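Local coordinates for alpha-catenin-like protein hmp-1 (Caenorhabditis elegans, PDB 5H5M), which works in the cadherin-catenin complex of adherens junctions, binds beta-catenin and actin filaments, and is required for cell migration and shape change during embryonic body enclosure and elongation, at residues A280-I283 against R284-L288; D117-S120 against D121-D125; L241-S244 against E245-V249; A358-L361 against V362-V366; V314-K318 against T319-D323. All blocks are in the same frame, centred on the assembly; numbering follows the deposited sequence.

How the interactions relate
All five contacts are local. Each joins residues three to five positions apart along one helix of the HMP-1 M domain or, in interaction 2, at its C-terminal end. Interactions 2 and 3 are mostly buried, and they are joined to each other and to interaction 1 by polar groups: Asp117 and Ser120 bond His247, and Asp121 pairs with Arg286. Interactions 1, 3, 4 and 5 lie on four helices of one bundle, whose shared core is apolar. There Ile283 and Ala287 meet Val362, and Leu317 meets Ala365. Interaction 5 is the most exposed and has a widened turn. Interaction 2 lies on helix 92-122, outside these four, about 20 Å from interaction 5 between centres.

Interaction 1: residues A280-I283 against R284-L288; sequences AGSI and RGRAL
Ser282 and Arg286 meet one turn apart on helix 276-300. The backbone N of Arg286 donates to Ser282 O at 2.9 Å, with an N-H...O angle of 168°. The arginine chain begins its course over the same carbonyl, and its CG comes within 3.2 Å of Ser282 O. It then bends at chi3 (-147°), and the guanidinium stands obliquely to that oxygen. Its NH2 passes 4.2 Å from Ser282 CB, a loose contact. Ser282 OG turns back to the carbonyl of Cys278, one turn earlier. The next bond of the ladder runs from Ala287 N to Ile283 O at 2.9 Å, and Ala287 CB lies 3.2 Å from that same oxygen. Gly285 N bonds Gly281 O at 3.2 Å, and neither glycine has a side chain to add.

The tip of Arg286 is fixed from outside the turn. Its NE forms a salt bridge with Asp251, and its NH1 forms another with Asp121. A weak bond to Ser120 OG adds to the grip, and the two carboxylates probably balance the charge of the buried guanidinium. Ile283, on a neighbouring side of the helix, packs on Cys359, Val362 and Phe325. This turn therefore has a polar face toward helix 92-122 and an apolar face in the bundle core, a pattern characteristic of the amphipathic helices of vinculin-family helical bundles.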
loop_
_atom_site.group_PDB
_atom_site.type_symbol
_atom_site.label_atom_id
_atom_site.label_comp_id
_atom_site.label_asym_id
_atom_site.label_seq_id
_atom_site.Cartn_x
_atom_site.Cartn_y
_atom_site.Cartn_z
ATOM N N ALA A 280 -9.067 13.528 6.512
ATOM C CA ALA A 280 -8.244 13.688 7.709
ATOM C C ALA A 280 -7.981 12.334 8.361
ATOM O O ALA A 280 -6.885 12.078 8.858
ATOM C CB ALA A 280 -8.910 14.636 8.696
ATOM N N GLY A 281 -8.992 11.470 8.344
ATOM C CA GLY A 281 -8.861 10.122 8.865
ATOM C C GLY A 281 -7.827 9.292 8.123
ATOM O O GLY A 281 -7.095 8.515 8.737
ATOM N N SER A 282 -7.764 9.455 6.803
ATOM C CA SER A 282 -6.799 8.716 5.989
ATOM C C SER A 282 -5.388 9.246 6.203
ATOM O O SER A 282 -4.442 8.477 6.368
ATOM C CB SER A 282 -7.161 8.790 4.501
ATOM O OG SER A 282 -8.390 8.138 4.231
ATOM N N ILE A 283 -5.256 10.568 6.186
ATOM C CA ILE A 283 -3.969 11.218 6.389
ATOM C C ILE A 283 -3.369 10.840 7.740
ATOM O O ILE A 283 -2.189 10.505 7.834
ATOM C CB ILE A 283 -4.101 12.743 6.281
ATOM C CG1 ILE A 283 -4.446 13.128 4.843
ATOM C CG2 ILE A 283 -2.819 13.431 6.725
ATOM C CD1 ILE A 283 -4.575 14.610 4.608
ATOM N N ARG A 284 -4.192 10.873 8.783
ATOM C CA ARG A 284 -3.733 10.509 10.118
ATOM C C ARG A 284 -3.236 9.063 10.151
ATOM O O ARG A 284 -2.146 8.783 10.656
ATOM C CB ARG A 284 -4.850 10.705 11.147
ATOM C CG ARG A 284 -4.451 10.293 12.554
ATOM C CD ARG A 284 -5.579 10.495 13.557
ATOM N NE ARG A 284 -5.178 10.055 14.892
ATOM C CZ ARG A 284 -4.656 10.852 15.820
ATOM N NH1 ARG A 284 -4.482 12.144 15.571
ATOM N NH2 ARG A 284 -4.317 10.359 17.004
ATOM N N GLY A 285 -4.040 8.155 9.603
ATOM C CA GLY A 285 -3.702 6.746 9.571
ATOM C C GLY A 285 -2.413 6.458 8.823
ATOM O O GLY A 285 -1.561 5.715 9.309
ATOM N N ARG A 286 -2.272 7.050 7.641
ATOM C CA ARG A 286 -1.077 6.862 6.825
ATOM C C ARG A 286 0.162 7.432 7.512
ATOM O O ARG A 286 1.232 6.820 7.494
ATOM C CB ARG A 286 -1.251 7.517 5.454
ATOM C CG ARG A 286 -2.354 6.923 4.588
ATOM C CD ARG A 286 -2.252 7.456 3.164
ATOM N NE ARG A 286 -3.552 7.603 2.518
ATOM C CZ ARG A 286 -4.168 6.640 1.838
ATOM N NH1 ARG A 286 -3.611 5.441 1.720
ATOM N NH2 ARG A 286 -5.348 6.875 1.282
ATOM N N ALA A 287 0.008 8.607 8.113
ATOM C CA ALA A 287 1.103 9.269 8.809
ATOM C C ALA A 287 1.606 8.421 9.969
ATOM O O ALA A 287 2.812 8.321 10.200
ATOM C CB ALA A 287 0.667 10.647 9.307
ATOM N N LEU A 288 0.680 7.808 10.697
ATOM C CA LEU A 288 1.048 6.972 11.831
ATOM C C LEU A 288 1.701 5.670 11.364
ATOM O O LEU A 288 2.589 5.135 12.035
ATOM C CB LEU A 288 -0.174 6.684 12.706
ATOM C CG LEU A 288 -0.636 7.872 13.558
ATOM C CD1 LEU A 288 -1.875 7.531 14.382
ATOM C CD2 LEU A 288 0.495 8.351 14.458
#

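Interaction 2: residues D117-S120 against D121-D125; sequences DHIS and DAFLD
Ile119 and Phe123 make a one-turn apolar contact at the C-terminal end of helix 92-122, where the chain leaves helical geometry. Ile119 CG2 reaches Phe123 CD1 at 4.2 Å. The ring is presented edge-on to the Ile119 carbonyl, whose oxygen lies in the ring plane 3.5 Å from CD1. Phe123 CG is anti to the carbonyl carbon (chi1 -68°), and this carries the ring back along the helix. Phe123 N also bonds Ile119 O, at 3.2 Å, with a bent N-H...O angle of 143°. A straighter bond precedes it, from Ala122 N to His118 O at 2.9 Å. Past the helix end, Leu124 CB rests 3.5 Å from Ser120 O.

Helices 142-166 and 207-233 cover the phenyl ring, through Ile159, Leu227 and Leu231. The opposite kind of chemistry gathers around Asp117 and Asp121. Their OD2 atoms are 6.2 Å apart and do not touch. Asp117 has a salt bridge to Arg58 and a hydrogen bond to His247 NE2. Asp121 has salt bridges to Arg55 and Arg286. These arginines probably offset the like charges of the two aspartates and favour their ionised form.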
loop_
_atom_site.group_PDB
_atom_site.type_symbol
_atom_site.label_atom_id
_atom_site.label_comp_id
_atom_site.label_asym_id
_atom_site.label_seq_id
_atom_site.Cartn_x
_atom_site.Cartn_y
_atom_site.Cartn_z
ATOM N N ASP A 117 0.498 0.621 -3.172
ATOM C CA ASP A 117 -0.764 1.364 -3.247
ATOM C C ASP A 117 -1.854 0.687 -2.425
ATOM O O ASP A 117 -2.567 1.334 -1.658
ATOM C CB ASP A 117 -1.254 1.491 -4.691
ATOM C CG ASP A 117 -0.613 2.637 -5.434
ATOM O OD1 ASP A 117 -0.451 2.510 -6.663
ATOM O OD2 ASP A 117 -0.279 3.664 -4.805
ATOM N N HIS A 118 -1.974 -0.624 -2.612
ATOM C CA HIS A 118 -2.977 -1.419 -1.924
ATOM C C HIS A 118 -2.679 -1.523 -0.431
ATOM O O HIS A 118 -3.578 -1.385 0.396
ATOM C CB HIS A 118 -3.067 -2.812 -2.554
ATOM C CG HIS A 118 -3.643 -2.813 -3.939
ATOM N ND1 HIS A 118 -2.934 -2.377 -5.038
ATOM C CD2 HIS A 118 -4.859 -3.184 -4.397
ATOM C CE1 HIS A 118 -3.692 -2.482 -6.116
ATOM N NE2 HIS A 118 -4.865 -2.969 -5.756
ATOM N N ILE A 119 -1.414 -1.758 -0.093
ATOM C CA ILE A 119 -0.989 -1.857 1.302
ATOM C C ILE A 119 -1.201 -0.535 2.033
ATOM O O ILE A 119 -1.628 -0.512 3.192
ATOM C CB ILE A 119 0.492 -2.274 1.410
ATOM C CG1 ILE A 119 0.687 -3.675 0.822
ATOM C CG2 ILE A 119 0.966 -2.237 2.857
ATOM C CD1 ILE A 119 2.103 -4.192 0.921
ATOM N N SER A 120 -0.914 0.564 1.341
ATOM C CA SER A 120 -1.098 1.898 1.903
ATOM C C SER A 120 -2.559 2.136 2.280
ATOM O O SER A 120 -2.849 2.604 3.380
ATOM C CB SER A 120 -0.617 2.967 0.915
ATOM O OG SER A 120 -0.788 4.276 1.435
ATOM N N ASP A 121 -3.474 1.802 1.372
ATOM C CA ASP A 121 -4.906 1.982 1.615
ATOM C C ASP A 121 -5.454 1.025 2.673
ATOM O O ASP A 121 -6.151 1.440 3.598
ATOM C CB ASP A 121 -5.705 1.797 0.317
ATOM C CG ASP A 121 -5.438 2.892 -0.703
ATOM O OD1 ASP A 121 -4.976 3.982 -0.307
ATOM O OD2 ASP A 121 -5.698 2.662 -1.905
ATOM N N ALA A 122 -5.134 -0.256 2.529
ATOM C CA ALA A 122 -5.792 -1.300 3.308
ATOM C C ALA A 122 -5.374 -1.324 4.775
ATOM O O ALA A 122 -6.147 -1.749 5.633
ATOM C CB ALA A 122 -5.531 -2.659 2.674
ATOM N N PHE A 123 -4.160 -0.863 5.064
ATOM C CA PHE A 123 -3.601 -1.005 6.406
ATOM C C PHE A 123 -3.380 0.326 7.121
ATOM O O PHE A 123 -2.688 0.375 8.138
ATOM C CB PHE A 123 -2.285 -1.791 6.342
ATOM C CG PHE A 123 -2.469 -3.233 5.956
ATOM C CD1 PHE A 123 -2.600 -3.597 4.622
ATOM C CD2 PHE A 123 -2.537 -4.222 6.926
ATOM C CE1 PHE A 123 -2.789 -4.923 4.262
ATOM C CE2 PHE A 123 -2.725 -5.550 6.574
ATOM C CZ PHE A 123 -2.853 -5.902 5.239
ATOM N N LEU A 124 -3.975 1.399 6.607
ATOM C CA LEU A 124 -3.831 2.701 7.254
ATOM C C LEU A 124 -4.600 2.761 8.573
ATOM O O LEU A 124 -4.312 3.603 9.420
ATOM C CB LEU A 124 -4.278 3.837 6.319
ATOM C CG LEU A 124 -5.738 4.123 5.941
ATOM C CD1 LEU A 124 -6.471 4.921 7.011
ATOM C CD2 LEU A 124 -5.778 4.882 4.619
ATOM N N ASP A 125 -5.575 1.874 8.747
ATOM C CA ASP A 125 -6.352 1.837 9.983
ATOM C C ASP A 125 -6.971 0.464 10.204
ATOM O O ASP A 125 -8.100 0.206 9.787
ATOM C CB ASP A 125 -7.441 2.913 9.964
ATOM C CG ASP A 125 -8.129 3.076 11.310
ATOM O OD1 ASP A 125 -7.765 2.359 12.266
ATOM O OD2 ASP A 125 -9.025 3.940 11.413
#

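Interaction 3: residues L241-S244 against E245-V249; sequences LAVS and EAHIV
Val243 lays one methyl over the imidazole of His247, one turn on along helix 237-260. The two side chains run side by side and point the same way. Val243 CG1 is anti to the backbone N (chi1 168°), which sends this branch forward along the helix to the ring. It sits 3.5 Å from the ring centroid and 17° off the normal, a CH-pi contact over one face. The nearest ring atoms are CE1 and NE2, both 3.4 Å from CG1, so the methyl is displaced toward the outer rim. The root of the ring lies by the Val243 carbonyl: His247 CG is 3.3 Å from Val243 O, and His247 N bonds that oxygen at 2.7 Å. Ile248 swings its CG1 back in a similar way, to 3.2 Å from Ser244 O.

Both ring nitrogens are used. NE2 is hydrogen-bonded to Asp117 OD2 and ND1 to Ser120 OG, which fixes the rotation of the ring. Glu245 is extended and carries its carboxylate to a salt bridge with Arg370. Helix 237-260 thus turns Val243 and His247 to helix 92-122, Leu241 to helix 276-300 at Val290 and Val294, and Glu245 to helix 345-374.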
loop_
_atom_site.group_PDB
_atom_site.type_symbol
_atom_site.label_atom_id
_atom_site.label_comp_id
_atom_site.label_asym_id
_atom_site.label_seq_id
_atom_site.Cartn_x
_atom_site.Cartn_y
_atom_site.Cartn_z
ATOM N N LEU A 241 7.332 4.859 1.614
ATOM C CA LEU A 241 7.360 6.277 1.944
ATOM C C LEU A 241 6.985 7.142 0.744
ATOM O O LEU A 241 6.338 8.178 0.900
ATOM C CB LEU A 241 8.740 6.674 2.471
ATOM C CG LEU A 241 9.168 6.006 3.779
ATOM C CD1 LEU A 241 10.462 6.612 4.278
ATOM C CD2 LEU A 241 8.080 6.116 4.841
ATOM N N ALA A 242 7.388 6.715 -0.451
ATOM C CA ALA A 242 7.094 7.468 -1.668
ATOM C C ALA A 242 5.601 7.426 -1.986
ATOM O O ALA A 242 5.009 8.435 -2.369
ATOM C CB ALA A 242 7.906 6.929 -2.842
ATOM N N VAL A 243 5.001 6.252 -1.823
ATOM C CA VAL A 243 3.569 6.083 -2.038
ATOM C C VAL A 243 2.768 6.767 -0.926
ATOM O O VAL A 243 1.764 7.426 -1.196
ATOM C CB VAL A 243 3.187 4.588 -2.122
ATOM C CG1 VAL A 243 1.681 4.407 -2.047
ATOM C CG2 VAL A 243 3.738 3.970 -3.401
ATOM N N SER A 244 3.224 6.620 0.316
ATOM C CA SER A 244 2.575 7.276 1.451
ATOM C C SER A 244 2.502 8.784 1.243
ATOM O O SER A 244 1.456 9.399 1.454
ATOM C CB SER A 244 3.311 6.974 2.758
ATOM O OG SER A 244 3.113 5.631 3.161
ATOM N N GLU A 245 3.616 9.368 0.816
ATOM C CA GLU A 245 3.675 10.801 0.561
ATOM C C GLU A 245 2.724 11.200 -0.566
ATOM O O GLU A 245 2.017 12.199 -0.467
ATOM C CB GLU A 245 5.107 11.219 0.223
ATOM C CG GLU A 245 5.286 12.697 -0.043
ATOM C CD GLU A 245 6.710 13.042 -0.436
ATOM O OE1 GLU A 245 7.649 12.444 0.134
ATOM O OE2 GLU A 245 6.890 13.906 -1.320
ATOM N N ALA A 246 2.702 10.405 -1.631
ATOM C CA ALA A 246 1.831 10.677 -2.765
ATOM C C ALA A 246 0.360 10.520 -2.382
ATOM O O ALA A 246 -0.497 11.256 -2.866
ATOM C CB ALA A 246 2.176 9.757 -3.933
ATOM N N HIS A 247 0.073 9.557 -1.513
ATOM C CA HIS A 247 -1.301 9.293 -1.105
ATOM C C HIS A 247 -1.827 10.380 -0.165
ATOM O O HIS A 247 -3.010 10.714 -0.198
ATOM C CB HIS A 247 -1.406 7.917 -0.447
ATOM C CG HIS A 247 -1.432 6.780 -1.424
ATOM N ND1 HIS A 247 -1.702 5.484 -1.052
ATOM C CD2 HIS A 247 -1.226 6.757 -2.765
ATOM C CE1 HIS A 247 -1.664 4.704 -2.123
ATOM N NE2 HIS A 247 -1.375 5.453 -3.170
ATOM N N ILE A 248 -0.946 10.924 0.669
ATOM C CA ILE A 248 -1.299 12.036 1.547
ATOM C C ILE A 248 -1.717 13.253 0.718
ATOM O O ILE A 248 -2.647 13.978 1.081
ATOM C CB ILE A 248 -0.125 12.405 2.486
ATOM C CG1 ILE A 248 0.047 11.332 3.563
ATOM C CG2 ILE A 248 -0.358 13.749 3.147
ATOM C CD1 ILE A 248 1.271 11.523 4.427
ATOM N N VAL A 249 -1.041 13.458 -0.408
ATOM C CA VAL A 249 -1.406 14.515 -1.347
ATOM C C VAL A 249 -2.784 14.250 -1.957
ATOM O O VAL A 249 -3.620 15.154 -2.025
ATOM C CB VAL A 249 -0.359 14.654 -2.472
ATOM C CG1 VAL A 249 -0.878 15.554 -3.595
ATOM C CG2 VAL A 249 0.954 15.181 -1.910
#

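Interaction 4: residues A358-L361 against V362-V366; sequences ACTL and VHDAV
Helix 345-374, the last helix of this M-domain chain, carries this one-turn contact between Thr360 and Asp364 at its middle. The two side chains lie alongside each other and point the same way. Thr360 CG2 meets Asp364 OD2 at 3.1 Å, which is tight for a methyl against a carboxylate oxygen. The methyl gets there because CG2 is anti to the backbone N. This leaves OG1 beside that N, from which it turns to the carbonyl of Ile356. Asp364 CG lies over the same turn, 3.4 Å from Thr360 O, while Asp364 N bonds that oxygen at 2.9 Å. The other carboxylate oxygen, OD1, has a long, weak ion pair with Lys367.

In the helical bundle of this vinculin-family domain, this edge is partly exposed, and other residues of the turn pack on neighbouring helices. Val362 lies against Phe325 of helix 305-339, Cys359 against Cys252 and Val366 against Ile248 of helix 237-260. The regular ladder holds at His363, whose N bonds Cys359 O at 2.9 Å. It stretches at the next step but one. Ala365 N reaches Leu361 O at 3.4 Å, a weak bond, and Ala365 CB lies equally far from that oxygen. Leu361 has an unusual chi1 of -99°, and its side chain leans on Arg328 of helix 305-339.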
loop_
_atom_site.group_PDB
_atom_site.type_symbol
_atom_site.label_atom_id
_atom_site.label_comp_id
_atom_site.label_asym_id
_atom_site.label_seq_id
_atom_site.Cartn_x
_atom_site.Cartn_y
_atom_site.Cartn_z
ATOM N N ALA A 358 -2.941 22.868 6.851
ATOM C CA ALA A 358 -2.982 21.834 7.879
ATOM C C ALA A 358 -2.358 20.535 7.373
ATOM O O ALA A 358 -1.584 19.897 8.082
ATOM C CB ALA A 358 -4.408 21.595 8.337
ATOM N N CYS A 359 -2.700 20.147 6.147
ATOM C CA CYS A 359 -2.141 18.945 5.537
ATOM C C CYS A 359 -0.632 19.074 5.363
ATOM O O CYS A 359 0.099 18.087 5.437
ATOM C CB CYS A 359 -2.797 18.666 4.183
ATOM S SG CYS A 359 -4.516 18.151 4.261
ATOM N N THR A 360 -0.179 20.301 5.131
ATOM C CA THR A 360 1.238 20.585 4.925
ATOM C C THR A 360 2.050 20.290 6.193
ATOM O O THR A 360 3.224 19.929 6.116
ATOM C CB THR A 360 1.430 22.046 4.467
ATOM O OG1 THR A 360 0.726 22.243 3.237
ATOM C CG2 THR A 360 2.890 22.367 4.232
ATOM N N LEU A 361 1.410 20.428 7.352
ATOM C CA LEU A 361 1.987 19.978 8.619
ATOM C C LEU A 361 2.462 18.530 8.526
ATOM O O LEU A 361 3.624 18.223 8.793
ATOM C CB LEU A 361 0.963 20.101 9.752
ATOM C CG LEU A 361 0.964 21.276 10.729
ATOM C CD1 LEU A 361 1.255 22.588 10.033
ATOM C CD2 LEU A 361 -0.380 21.332 11.444
ATOM N N VAL A 362 1.544 17.647 8.151
ATOM C CA VAL A 362 1.837 16.225 8.029
ATOM C C VAL A 362 2.796 15.944 6.873
ATOM O O VAL A 362 3.765 15.200 7.023
ATOM C CB VAL A 362 0.541 15.410 7.825
ATOM C CG1 VAL A 362 0.859 13.948 7.555
ATOM C CG2 VAL A 362 -0.375 15.549 9.035
ATOM N N HIS A 363 2.521 16.558 5.728
ATOM C CA HIS A 363 3.250 16.290 4.490
ATOM C C HIS A 363 4.727 16.695 4.561
ATOM O O HIS A 363 5.605 15.916 4.183
ATOM C CB HIS A 363 2.561 17.009 3.324
ATOM C CG HIS A 363 3.061 16.596 1.975
ATOM N ND1 HIS A 363 3.677 17.474 1.109
ATOM C CD2 HIS A 363 3.032 15.401 1.339
ATOM C CE1 HIS A 363 4.007 16.838 -0.000
ATOM N NE2 HIS A 363 3.627 15.578 0.115
ATOM N N ASP A 364 4.996 17.909 5.039
ATOM C CA ASP A 364 6.370 18.383 5.222
ATOM C C ASP A 364 7.144 17.481 6.176
ATOM O O ASP A 364 8.320 17.179 5.950
ATOM C CB ASP A 364 6.395 19.816 5.758
ATOM C CG ASP A 364 6.200 20.859 4.672
ATOM O OD1 ASP A 364 6.342 20.524 3.478
ATOM O OD2 ASP A 364 5.920 22.025 5.019
ATOM N N ALA A 365 6.478 17.067 7.250
ATOM C CA ALA A 365 7.103 16.225 8.258
ATOM C C ALA A 365 7.485 14.869 7.667
ATOM O O ALA A 365 8.515 14.298 8.021
ATOM C CB ALA A 365 6.181 16.050 9.451
ATOM N N VAL A 366 6.656 14.363 6.759
ATOM C CA VAL A 366 6.966 13.120 6.065
ATOM C C VAL A 366 8.192 13.301 5.177
ATOM O O VAL A 366 9.063 12.431 5.129
ATOM C CB VAL A 366 5.767 12.626 5.225
ATOM C CG1 VAL A 366 6.191 11.512 4.279
ATOM C CG2 VAL A 366 4.654 12.141 6.140
#

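Interaction 5: residues V314-K318 against T319-D323; sequences VRILK and TQRVD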
loop_
_atom_site.group_PDB
_atom_site.type_symbol
_atom_site.label_atom_id
_atom_site.label_comp_id
_atom_site.label_asym_id
_atom_site.label_seq_id
_atom_site.Cartn_x
_atom_site.Cartn_y
_atom_site.Cartn_z
ATOM N N VAL A 314 10.782 11.503 13.148
ATOM C CA VAL A 314 9.562 10.711 13.277
ATOM C C VAL A 314 8.743 11.158 14.486
ATOM O O VAL A 314 7.518 11.274 14.415
ATOM C CB VAL A 314 9.880 9.210 13.405
ATOM C CG1 VAL A 314 8.635 8.425 13.793
ATOM C CG2 VAL A 314 10.473 8.685 12.104
ATOM N N ARG A 315 9.436 11.419 15.589
ATOM C CA ARG A 315 8.794 11.855 16.823
ATOM C C ARG A 315 8.038 13.172 16.637
ATOM O O ARG A 315 7.017 13.408 17.284
ATOM C CB ARG A 315 9.835 11.995 17.938
ATOM C CG ARG A 315 9.250 12.390 19.280
ATOM C CD ARG A 315 10.300 12.382 20.378
ATOM N NE ARG A 315 9.731 12.781 21.662
ATOM C CZ ARG A 315 9.114 11.950 22.496
ATOM N NH1 ARG A 315 8.986 10.666 22.184
ATOM N NH2 ARG A 315 8.625 12.403 23.643
ATOM N N ILE A 316 8.542 14.022 15.748
ATOM C CA ILE A 316 7.898 15.295 15.450
ATOM C C ILE A 316 6.552 15.078 14.761
ATOM O O ILE A 316 5.546 15.688 15.128
ATOM C CB ILE A 316 8.795 16.179 14.563
ATOM C CG1 ILE A 316 10.044 16.604 15.339
ATOM C CG2 ILE A 316 8.032 17.402 14.067
ATOM C CD1 ILE A 316 10.958 17.528 14.566
ATOM N N LEU A 317 6.541 14.203 13.762
ATOM C CA LEU A 317 5.308 13.837 13.080
ATOM C C LEU A 317 4.309 13.224 14.055
ATOM O O LEU A 317 3.167 13.670 14.150
ATOM C CB LEU A 317 5.592 12.857 11.941
ATOM C CG LEU A 317 4.369 12.372 11.159
ATOM C CD1 LEU A 317 3.655 13.543 10.500
ATOM C CD2 LEU A 317 4.761 11.318 10.123
ATOM N N LYS A 318 4.757 12.213 14.792
ATOM C CA LYS A 318 3.876 11.437 15.657
ATOM C C LYS A 318 3.338 12.204 16.864
ATOM O O LYS A 318 2.146 12.137 17.155
ATOM C CB LYS A 318 4.595 10.176 16.145
ATOM C CG LYS A 318 3.744 9.310 17.059
ATOM C CD LYS A 318 4.210 7.867 17.061
ATOM C CE LYS A 318 3.250 6.981 17.840
ATOM N NZ LYS A 318 3.677 5.554 17.815
ATOM N N THR A 319 4.206 12.925 17.569
ATOM C CA THR A 319 3.811 13.545 18.832
ATOM C C THR A 319 3.410 15.016 18.704
ATOM O O THR A 319 2.906 15.605 19.661
ATOM C CB THR A 319 4.939 13.445 19.887
ATOM O OG1 THR A 319 6.007 14.337 19.545
ATOM C CG2 THR A 319 5.471 12.023 19.969
ATOM N N GLN A 320 3.633 15.612 17.535
ATOM C CA GLN A 320 3.272 17.016 17.331
ATOM C C GLN A 320 2.374 17.241 16.114
ATOM O O GLN A 320 1.233 17.685 16.254
ATOM C CB GLN A 320 4.525 17.887 17.193
ATOM C CG GLN A 320 5.368 18.000 18.453
ATOM C CD GLN A 320 6.585 18.883 18.256
ATOM O OE1 GLN A 320 6.812 19.407 17.167
ATOM N NE2 GLN A 320 7.374 19.049 19.308
ATOM N N ARG A 321 2.894 16.943 14.926
ATOM C CA ARG A 321 2.214 17.286 13.678
ATOM C C ARG A 321 0.855 16.600 13.527
ATOM O O ARG A 321 -0.113 17.225 13.091
ATOM C CB ARG A 321 3.103 16.944 12.479
ATOM C CG ARG A 321 4.443 17.676 12.470
ATOM C CD ARG A 321 4.263 19.182 12.357
ATOM N NE ARG A 321 5.530 19.901 12.445
ATOM C CZ ARG A 321 5.963 20.518 13.542
ATOM N NH1 ARG A 321 5.228 20.507 14.647
ATOM N NH2 ARG A 321 7.129 21.151 13.538
ATOM N N VAL A 322 0.784 15.324 13.894
ATOM C CA VAL A 322 -0.456 14.564 13.777
ATOM C C VAL A 322 -1.573 15.150 14.650
ATOM O O VAL A 322 -2.707 15.306 14.197
ATOM C CB VAL A 322 -0.228 13.078 14.139
ATOM C CG1 VAL A 322 -1.541 12.378 14.399
ATOM C CG2 VAL A 322 0.533 12.371 13.020
ATOM N N ASP A 323 -1.246 15.493 15.891
ATOM C CA ASP A 323 -2.222 16.090 16.799
ATOM C C ASP A 323 -2.658 17.478 16.340
ATOM O O ASP A 323 -3.849 17.791 16.332
ATOM C CB ASP A 323 -1.656 16.169 18.219
ATOM C CG ASP A 323 -1.567 14.812 18.886
ATOM O OD1 ASP A 323 -2.362 13.919 18.519
ATOM O OD2 ASP A 323 -0.710 14.641 19.779
#
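Arg321 folds back over Ile316, five residues earlier, where helix 305-339 widens into a pi-type turn. Its CB lies 4.0 Å from Leu317 CD1. CG comes 3.5 Å from Ile316 O and also touches Ala365 of helix 345-374. The chain bends at chi2 (-63°), and CD passes close to the carbonyl of Leu361 on that same helix. From there the guanidinium lies back along the isoleucine. Ile316 CG2 sits over the centre of one guanidinium face, 3.7 Å above its plane, and is nearly equidistant from NE, CZ and NH2.

The wide turn probably favours this pairing, since it sets residues five apart side by side. Arg321 N bonds Ile316 O at 2.9 Å, nearly straight at 170°. Gln320 N makes a weak second bond to the same oxygen. Val322 N continues the wider spacing to Leu317 O at 2.9 Å, and the two side chains touch between Leu317 CD1 and Val322 CG2 in the apolar bundle core. On the solvent side, Thr319 donates twice to one carbonyl, from opposite faces of its plane: N at 2.9 Å and OG1 at 2.6 Å from Arg315 O.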